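Local coordinates for protein microbial serine proteinases; subtilisin (PDB 2GKO) that cleaves peptide bonds in proteins as a cold-adapted, calcium-binding serine endopeptidase of the subtilisin family, at residues P42-N47 and S78-G83. Sequence-based numbering, arbitrary orientation.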
loop_
_atom_site.group_PDB
_atom_site.type_symbol
_atom_site.label_atom_id
_atom_site.label_comp_id
_atom_site.label_asym_id
_atom_site.label_seq_id
_atom_site.Cartn_x
_atom_site.Cartn_y
_atom_site.Cartn_z
ATOM N N PRO A 42 -13.420 4.395 -14.736
ATOM C CA PRO A 42 -14.764 4.204 -14.183
ATOM C C PRO A 42 -14.826 3.591 -12.797
ATOM O O PRO A 42 -15.780 3.823 -12.081
ATOM C CB PRO A 42 -15.446 3.248 -15.183
ATOM C CG PRO A 42 -14.492 2.936 -16.210
ATOM C CD PRO A 42 -13.254 3.783 -16.055
ATOM N N ASP A 43 -13.828 2.798 -12.432
ATOM C CA ASP A 43 -13.812 2.163 -11.122
ATOM C C ASP A 43 -13.074 2.979 -10.069
ATOM O O ASP A 43 -12.994 2.547 -8.934
ATOM C CB ASP A 43 -13.152 0.792 -11.195
ATOM C CG ASP A 43 -13.801 -0.127 -12.195
ATOM O OD1 ASP A 43 -14.978 0.097 -12.568
ATOM O OD2 ASP A 43 -13.186 -1.092 -12.657
ATOM N N LEU A 44 -12.594 4.163 -10.441
ATOM C CA LEU A 44 -11.888 5.062 -9.491
ATOM C C LEU A 44 -12.469 6.452 -9.380
ATOM O O LEU A 44 -12.344 7.078 -8.346
ATOM C CB LEU A 44 -10.410 5.206 -9.877
ATOM C CG LEU A 44 -9.580 3.932 -9.899
ATOM C CD1 LEU A 44 -8.188 4.205 -10.455
ATOM C CD2 LEU A 44 -9.477 3.375 -8.501
ATOM N N SER A 45 -13.129 6.919 -10.437
ATOM C CA SER A 45 -13.493 8.326 -10.583
ATOM C C SER A 45 -14.307 8.867 -9.416
ATOM O O SER A 45 -14.109 9.992 -8.959
ATOM C CB SER A 45 -14.287 8.502 -11.878
ATOM O OG SER A 45 -14.670 9.863 -12.028
ATOM N N ASN A 46 -15.230 8.062 -8.933
ATOM C CA ASN A 46 -16.113 8.501 -7.878
ATOM C C ASN A 46 -15.428 8.651 -6.524
ATOM O O ASN A 46 -15.992 9.259 -5.611
ATOM C CB ASN A 46 -17.278 7.536 -7.749
ATOM C CG ASN A 46 -18.608 8.192 -8.082
ATOM O OD1 ASN A 46 -18.781 8.818 -9.141
ATOM N ND2 ASN A 46 -19.560 8.025 -7.189
ATOM N N ASN A 47 -14.242 8.053 -6.373
ATOM C CA ASN A 47 -13.464 8.189 -5.153
ATOM C C ASN A 47 -12.386 9.268 -5.238
ATOM O O ASN A 47 -11.732 9.560 -4.250
ATOM C CB ASN A 47 -12.845 6.863 -4.728
ATOM C CG ASN A 47 -13.863 5.951 -4.077
ATOM O OD1 ASN A 47 -14.836 6.434 -3.500
ATOM N ND2 ASN A 47 -13.632 4.643 -4.129
ATOM N N SER A 78 -6.236 -1.411 -6.288
ATOM C CA SER A 78 -6.200 -2.449 -5.275
ATOM C C SER A 78 -6.658 -1.877 -3.950
ATOM O O SER A 78 -7.308 -2.555 -3.148
ATOM C CB SER A 78 -4.804 -3.082 -5.145
ATOM O OG SER A 78 -4.428 -3.752 -6.344
ATOM N N ALA A 79 -6.303 -0.613 -3.692
ATOM C CA ALA A 79 -6.658 0.028 -2.441
ATOM C C ALA A 79 -8.156 0.368 -2.342
ATOM O O ALA A 79 -8.760 0.195 -1.275
ATOM C CB ALA A 79 -5.829 1.302 -2.253
ATOM N N LEU A 80 -8.729 0.889 -3.416
ATOM C CA LEU A 80 -10.057 1.526 -3.309
ATOM C C LEU A 80 -10.958 1.565 -4.550
ATOM O O LEU A 80 -11.901 2.356 -4.596
ATOM C CB LEU A 80 -9.907 2.936 -2.681
ATOM C CG LEU A 80 -8.927 3.939 -3.313
ATOM C CD1 LEU A 80 -9.242 4.270 -4.768
ATOM C CD2 LEU A 80 -8.950 5.215 -2.468
ATOM N N ALA A 81 -10.696 0.727 -5.554
ATOM C CA ALA A 81 -11.613 0.628 -6.707
ATOM C C ALA A 81 -13.020 0.297 -6.166
ATOM O O ALA A 81 -13.151 -0.402 -5.174
ATOM C CB ALA A 81 -11.154 -0.429 -7.679
ATOM N N ASN A 82 -14.046 0.831 -6.804
ATOM C CA ASN A 82 -15.395 0.797 -6.226
ATOM C C ASN A 82 -16.393 0.007 -7.063
ATOM O O ASN A 82 -17.594 0.106 -6.813
ATOM C CB ASN A 82 -15.918 2.220 -6.017
ATOM C CG ASN A 82 -16.094 2.971 -7.311
ATOM O OD1 ASN A 82 -16.051 2.394 -8.382
ATOM N ND2 ASN A 82 -16.218 4.309 -7.226
ATOM N N GLY A 83 -15.906 -0.737 -8.041
ATOM C CA GLY A 83 -16.736 -1.541 -8.925
ATOM C C GLY A 83 -17.459 -0.765 -10.008
ATOM O O GLY A 83 -18.216 -1.365 -10.774
HETATM O O HOH W 1 -16.077 5.342 -9.863
HETATM O O HOH W 2 -17.303 5.800 -4.643
#
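The N82 amide has the backbone oxygen of D43 over one face, with D43 O 3.1 Å from N82 OD1. These are two acceptors and do not bond. At the amide's edge, N82 ND2 donates to water 1 (2.8 Å), which also joins P42 O and N46 N. ND2 also makes a longer bond to water 2. N82 OD1 accepts from G84 N. The N82 side chain reaches this place with CG between its backbone N and carbonyl carbon (chi1 64°). The N47 amide runs past it in the opposite direction, the planes 62° apart. N47 ND2 donates nearly in its own plane to L80 O (2.9 Å) and also to P94 O, while N47 OD1 accepts a hydrogen bond from water 2. With an alanine in place of N47, L80 O and P94 O would probably lose this donor and water 2 would be less firmly placed. On the backbone, N82 N donates to D43 O (2.9 Å). L44 CD2 packs on L80 CD1 (3.8 Å), the two side chains crossing at about a right angle. The contact joins the loop between strands 29-34 and 48-53 to the last part of subtilisin's active-site helix 71-80, whose H71 lines the phenylmethanesulfonic acid pocket, and the turn that follows.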